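Local coordinates for phage-related protein (Bordetella bronchiseptica RB50, PDB 3BJQ) that is of undetermined function but is probably a phage capsid protein, related to the major capsid protein E family, at residues F50-F55 and G301-Y306; E176-M181 and V250-D255. All blocks are in the same frame, centred on the assembly; numbering follows the deposited sequence.

Contact 1: residues F50-F55 and G301-Y306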
loop_
_atom_site.group_PDB
_atom_site.type_symbol
_atom_site.label_atom_id
_atom_site.label_comp_id
_atom_site.label_asym_id
_atom_site.label_seq_id
_atom_site.Cartn_x
_atom_site.Cartn_y
_atom_site.Cartn_z
ATOM N N PHE E 50 -28.555 31.208 -23.782
ATOM C CA PHE E 50 -27.720 32.370 -23.611
ATOM C C PHE E 50 -27.885 33.321 -24.777
ATOM O O PHE E 50 -27.417 33.061 -25.883
ATOM C CB PHE E 50 -26.267 31.928 -23.446
ATOM C CG PHE E 50 -26.114 30.771 -22.501
ATOM C CD1 PHE E 50 -26.338 30.941 -21.148
ATOM C CD2 PHE E 50 -25.843 29.510 -22.980
ATOM C CE1 PHE E 50 -26.218 29.888 -20.276
ATOM C CE2 PHE E 50 -25.713 28.446 -22.134
ATOM C CZ PHE E 50 -25.880 28.637 -20.763
ATOM N N GLY E 51 -28.568 34.424 -24.509
ATOM C CA GLY E 51 -28.740 35.485 -25.471
ATOM C C GLY E 51 -27.703 36.563 -25.218
ATOM O O GLY E 51 -26.713 36.331 -24.507
ATOM N N LYS E 52 -27.939 37.748 -25.775
ATOM C CA LYS E 52 -26.972 38.833 -25.690
ATOM C C LYS E 52 -26.710 39.224 -24.246
ATOM O O LYS E 52 -25.563 39.428 -23.862
ATOM C CB LYS E 52 -27.447 40.051 -26.496
ATOM C CG LYS E 52 -26.327 41.023 -26.854
ATOM C CD LYS E 52 -26.788 42.111 -27.826
ATOM C CE LYS E 52 -25.608 42.867 -28.428
ATOM N NZ LYS E 52 -26.043 43.802 -29.533
ATOM N N GLU E 53 -27.765 39.324 -23.448
ATOM C CA GLU E 53 -27.636 39.699 -22.042
ATOM C C GLU E 53 -26.778 38.706 -21.244
ATOM O O GLU E 53 -25.968 39.108 -20.425
ATOM C CB GLU E 53 -29.009 39.776 -21.395
ATOM C CG GLU E 53 -28.961 40.125 -19.902
ATOM C CD GLU E 53 -30.175 39.626 -19.107
ATOM O OE1 GLU E 53 -30.725 38.547 -19.437
ATOM O OE2 GLU E 53 -30.556 40.311 -18.125
ATOM N N ALA E 54 -26.985 37.418 -21.481
ATOM C CA ALA E 54 -26.221 36.350 -20.808
ATOM C C ALA E 54 -24.728 36.480 -21.032
ATOM O O ALA E 54 -23.938 36.407 -20.086
ATOM C CB ALA E 54 -26.690 34.971 -21.290
ATOM N N PHE E 55 -24.335 36.676 -22.288
ATOM C CA PHE E 55 -22.910 36.828 -22.597
ATOM C C PHE E 55 -22.369 38.140 -22.065
ATOM O O PHE E 55 -21.234 38.190 -21.637
ATOM C CB PHE E 55 -22.609 36.692 -24.087
ATOM C CG PHE E 55 -22.610 35.268 -24.579
ATOM C CD1 PHE E 55 -21.514 34.463 -24.387
ATOM C CD2 PHE E 55 -23.700 34.746 -25.245
ATOM C CE1 PHE E 55 -21.497 33.144 -24.849
ATOM C CE2 PHE E 55 -23.693 33.438 -25.715
ATOM C CZ PHE E 55 -22.578 32.640 -25.516
ATOM N N GLY E 301 -26.499 28.883 -27.290
ATOM C CA GLY E 301 -26.033 30.243 -27.557
ATOM C C GLY E 301 -25.786 30.550 -29.027
ATOM O O GLY E 301 -24.651 30.529 -29.493
HETATM N N MSE E 302 -26.854 30.877 -29.737
HETATM C CA MSE E 302 -26.796 31.179 -31.176
HETATM C C MSE E 302 -25.809 32.288 -31.516
HETATM O O MSE E 302 -25.078 32.194 -32.493
HETATM C CB MSE E 302 -28.184 31.530 -31.708
HETATM C CG MSE E 302 -28.215 31.905 -33.202
HETATM SE SE MSE E 302 -27.900 33.784 -33.498
HETATM C CE MSE E 302 -29.603 34.378 -32.616
ATOM N N LEU E 303 -25.756 33.327 -30.701
ATOM C CA LEU E 303 -24.870 34.433 -30.994
ATOM C C LEU E 303 -23.399 34.046 -30.905
ATOM O O LEU E 303 -22.543 34.814 -31.323
ATOM C CB LEU E 303 -25.122 35.613 -30.044
ATOM C CG LEU E 303 -26.406 36.397 -30.230
ATOM C CD1 LEU E 303 -26.497 37.436 -29.067
ATOM C CD2 LEU E 303 -26.456 37.082 -31.587
ATOM N N ALA E 304 -23.106 32.892 -30.313
ATOM C CA ALA E 304 -21.736 32.399 -30.258
ATOM C C ALA E 304 -21.406 31.510 -31.470
ATOM O O ALA E 304 -20.327 30.941 -31.516
ATOM C CB ALA E 304 -21.469 31.653 -28.955
ATOM N N GLY E 305 -22.333 31.424 -32.431
ATOM C CA GLY E 305 -22.167 30.626 -33.637
ATOM C C GLY E 305 -22.400 31.411 -34.917
ATOM O O GLY E 305 -23.039 32.478 -34.924
ATOM N N TYR E 306 -21.866 30.881 -36.009
ATOM C CA TYR E 306 -21.992 31.505 -37.315
ATOM C C TYR E 306 -21.943 30.430 -38.407
ATOM O O TYR E 306 -21.005 29.650 -38.451
ATOM C CB TYR E 306 -20.860 32.512 -37.497
ATOM C CG TYR E 306 -21.007 33.411 -38.716
ATOM C CD1 TYR E 306 -20.636 32.963 -39.980
ATOM C CD2 TYR E 306 -21.487 34.708 -38.593
ATOM C CE1 TYR E 306 -20.761 33.765 -41.082
ATOM C CE2 TYR E 306 -21.609 35.530 -39.690
ATOM C CZ TYR E 306 -21.242 35.054 -40.939
ATOM O OH TYR E 306 -21.351 35.843 -42.050
HETATM O O HOH W 1 -27.511 33.726 -28.503
#

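Contact 2: residues E176-M181 and V250-D255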
loop_
_atom_site.group_PDB
_atom_site.type_symbol
_atom_site.label_atom_id
_atom_site.label_comp_id
_atom_site.label_asym_id
_atom_site.label_seq_id
_atom_site.Cartn_x
_atom_site.Cartn_y
_atom_site.Cartn_z
ATOM N N GLU E 176 -13.589 35.997 -28.768
ATOM C CA GLU E 176 -13.240 35.478 -30.094
ATOM C C GLU E 176 -13.787 34.070 -30.207
ATOM O O GLU E 176 -13.736 33.313 -29.226
ATOM C CB GLU E 176 -11.710 35.425 -30.284
ATOM C CG GLU E 176 -11.007 36.800 -30.265
ATOM C CD GLU E 176 -11.341 37.700 -31.479
ATOM O OE1 GLU E 176 -11.386 37.202 -32.633
ATOM O OE2 GLU E 176 -11.551 38.913 -31.265
ATOM N N PRO E 177 -14.323 33.710 -31.388
ATOM C CA PRO E 177 -14.669 32.305 -31.574
ATOM C C PRO E 177 -13.390 31.479 -31.518
ATOM O O PRO E 177 -12.336 31.969 -31.912
ATOM C CB PRO E 177 -15.298 32.271 -32.968
ATOM C CG PRO E 177 -14.831 33.467 -33.648
ATOM C CD PRO E 177 -14.619 34.510 -32.588
ATOM N N ASN E 178 -13.477 30.260 -30.994
ATOM C CA ASN E 178 -12.305 29.402 -30.843
ATOM C C ASN E 178 -12.409 28.051 -31.545
ATOM O O ASN E 178 -11.502 27.215 -31.422
ATOM C CB ASN E 178 -11.991 29.203 -29.355
ATOM C CG ASN E 178 -13.151 28.632 -28.593
ATOM O OD1 ASN E 178 -14.213 28.375 -29.160
ATOM N ND2 ASN E 178 -12.959 28.420 -27.303
ATOM N N ARG E 179 -13.500 27.847 -32.277
ATOM C CA ARG E 179 -13.710 26.627 -33.024
ATOM C C ARG E 179 -14.092 26.962 -34.440
ATOM O O ARG E 179 -15.050 27.689 -34.646
ATOM C CB ARG E 179 -14.883 25.825 -32.487
ATOM C CG ARG E 179 -14.716 25.264 -31.152
ATOM C CD ARG E 179 -13.798 24.061 -31.112
ATOM N NE ARG E 179 -13.773 23.625 -29.725
ATOM C CZ ARG E 179 -13.033 24.198 -28.786
ATOM N NH1 ARG E 179 -12.209 25.186 -29.092
ATOM N NH2 ARG E 179 -13.101 23.759 -27.544
ATOM N N LEU E 180 -13.370 26.412 -35.407
ATOM C CA LEU E 180 -13.773 26.536 -36.816
ATOM C C LEU E 180 -13.956 25.125 -37.345
ATOM O O LEU E 180 -13.040 24.323 -37.249
ATOM C CB LEU E 180 -12.741 27.342 -37.629
ATOM C CG LEU E 180 -13.157 27.854 -39.028
ATOM C CD1 LEU E 180 -12.450 29.161 -39.357
ATOM C CD2 LEU E 180 -12.852 26.830 -40.065
HETATM N N MSE E 181 -15.164 24.822 -37.838
HETATM C CA MSE E 181 -15.477 23.558 -38.463
HETATM C C MSE E 181 -15.428 23.717 -39.992
HETATM O O MSE E 181 -16.226 24.443 -40.569
HETATM C CB MSE E 181 -16.894 23.104 -38.059
HETATM C CG MSE E 181 -17.239 21.661 -38.349
HETATM SE SE MSE E 181 -17.499 21.141 -40.191
HETATM C CE MSE E 181 -18.927 22.312 -40.667
ATOM N N VAL E 250 -16.968 27.942 -28.319
ATOM C CA VAL E 250 -17.318 26.735 -27.556
ATOM C C VAL E 250 -16.419 26.758 -26.340
ATOM O O VAL E 250 -15.174 26.866 -26.460
ATOM C CB VAL E 250 -17.057 25.462 -28.382
ATOM C CG1 VAL E 250 -17.529 24.185 -27.642
ATOM C CG2 VAL E 250 -17.755 25.559 -29.725
ATOM N N SER E 251 -17.019 26.746 -25.160
ATOM C CA SER E 251 -16.214 26.797 -23.952
ATOM C C SER E 251 -15.161 25.673 -23.919
ATOM O O SER E 251 -15.468 24.507 -24.179
ATOM C CB SER E 251 -17.093 26.715 -22.703
ATOM O OG SER E 251 -16.280 26.603 -21.564
ATOM N N ASP E 252 -13.935 26.063 -23.573
ATOM C CA ASP E 252 -12.806 25.157 -23.399
ATOM C C ASP E 252 -12.787 24.513 -22.000
ATOM O O ASP E 252 -11.841 23.859 -21.658
ATOM C CB ASP E 252 -11.474 25.910 -23.593
ATOM C CG ASP E 252 -11.126 26.163 -25.061
ATOM O OD1 ASP E 252 -11.697 25.510 -25.956
ATOM O OD2 ASP E 252 -10.251 27.023 -25.320
ATOM N N ASN E 253 -13.813 24.734 -21.193
ATOM C CA ASN E 253 -13.888 24.205 -19.845
ATOM C C ASN E 253 -13.682 22.682 -19.881
ATOM O O ASN E 253 -14.352 21.986 -20.635
ATOM C CB ASN E 253 -15.260 24.560 -19.257
ATOM C CG ASN E 253 -15.306 24.514 -17.721
ATOM O OD1 ASN E 253 -14.576 23.774 -17.070
ATOM N ND2 ASN E 253 -16.227 25.283 -17.150
ATOM N N PRO E 254 -12.705 22.170 -19.124
ATOM C CA PRO E 254 -12.534 20.723 -19.038
ATOM C C PRO E 254 -13.642 19.999 -18.253
ATOM O O PRO E 254 -13.707 18.782 -18.318
ATOM C CB PRO E 254 -11.178 20.580 -18.345
ATOM C CG PRO E 254 -10.967 21.831 -17.621
ATOM C CD PRO E 254 -11.656 22.897 -18.381
ATOM N N ASP E 255 -14.472 20.739 -17.511
ATOM C CA ASP E 255 -15.641 20.213 -16.792
ATOM C C ASP E 255 -16.880 20.938 -17.330
ATOM O O ASP E 255 -17.430 21.827 -16.659
ATOM C CB ASP E 255 -15.551 20.489 -15.277
ATOM C CG ASP E 255 -14.238 20.049 -14.653
ATOM O OD1 ASP E 255 -13.743 18.963 -15.013
ATOM O OD2 ASP E 255 -13.714 20.799 -13.778
#

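Contact 1: residues F50-F55 and G301-Y306
Phe55 packs on Ala304, and Leu303 on Lys52. The ring of Phe55 meets two residues of 301-306. Its CZ lies 3.7 Å from Ala304 CB, with the methyl group standing oblique to the ring. Gly301 sits at the ring edge, near the ring plane, with its CA 4.4 Å from Phe55 CE2. The ring gets there because Phe55 CG lies opposite its own carbonyl carbon (chi1 -77°), on a CB that points toward 301-306.

Leu303 works the other way. Its CD1 touches the first turn of helix 52-58, 3.6 Å from Lys52 N and 3.8 Å from Lys52 CB. The rest of the Lys52 chain is extended and leads away from the contact. Its amino group forms a weak, long ion pair with Asp235 of the second subunit.

No direct hydrogen bond joins the two segments. A water bridges them instead. It donates to Phe50 O at 2.7 Å and accepts from Leu303 N at 2.8 Å. Phe50 O also receives a CA-H...O contact from Gly301 CA at 3.6 Å. The Phe50 ring turns its edge to Gly301 N.

Ile173 of helix 158-173 touches both Phe55 and Ala304. Within 301-306, Ala304 N bonds to Gly301 O as the chain makes a short 3-10 turn. Here the N terminus of helix 52-58, capped by Gly51, packs against the 3-10 turn 302-304, which leads from strand 286-299 into strand 305-309 of the six-stranded mixed sheet.

Contact 2: residues E176-M181 and V250-D255
A classic beta bulge marks the start of strand 179-183, where Asn178 and Arg179 both face Gly248 of the neighbouring antiparallel strand 245-248. Both bulge side chains point toward the chain that leaves that strand. Asn178 grips the backbone of Val250 with both ends of its amide. Val250 N donates to Asn178 OD1 at 2.9 Å in a nearly straight bond (174°), in the carbonyl plane and on a lone pair. Asn178 ND2 donates back to Val250 O at 2.8 Å, more bent, with that oxygen close to the amide plane. The amide can face both backbone atoms because Asn178 CG lies between its own N and carbonyl carbon (chi1 57°). Two bonds fix the rotation of the amide.

Arg179 passes Val250 at about a right angle. Its CG packs on Val250 CG2 at 3.4 Å, while Val250 O lies over one face of the guanidinium. The chain bends at chi2 and ends in a salt bridge to Asp252. Arg179 NH2 meets Asp252 OD1 at 2.7 Å, nearly along the C-O axis. Arg179 NH1 adds a weak bond to the same oxygen at 3.2 Å. The guanidinium and carboxylate planes are nearly coplanar, 14° apart. NH1 also donates to Asn178 O from above the carbonyl plane, which ties the arginine head back to the bulge.

Residues 250-255 belong to the loop that runs from strand 245-248 of the six-stranded mixed sheet to strand 264-269. Ser251 OG accepts from Asn253 N in an ST turn that spans Asp252, and an Asx turn at Asn253 follows. Glu220 stands near Arg179 NH1 as a long, weak ion pair and also close to Asp252 OD2. Asp255 OD2 hydrogen-bonds to Asn113 of the second subunit.

From the N terminus, the chain first enters contact 1 at 50-55, where strand 44-49 gives way to helix 52-58. It then runs through the long helices 105-131 and 158-173 before reaching 176-181, the first half of contact 2. The loop of 68 residues that follows is closed at 250-255. Contact 1 closes last, at 301-306, with 245 residues between its own segments, so contact 2 nests within it. Their centres are 13 Å apart and they do not touch. Both reach the six-stranded mixed sheet. Contact 1 ties the early helix 52-58 to the lead-in of strand 305-309. Contact 2 joins strand 179-183 to the exit of strand 245-248.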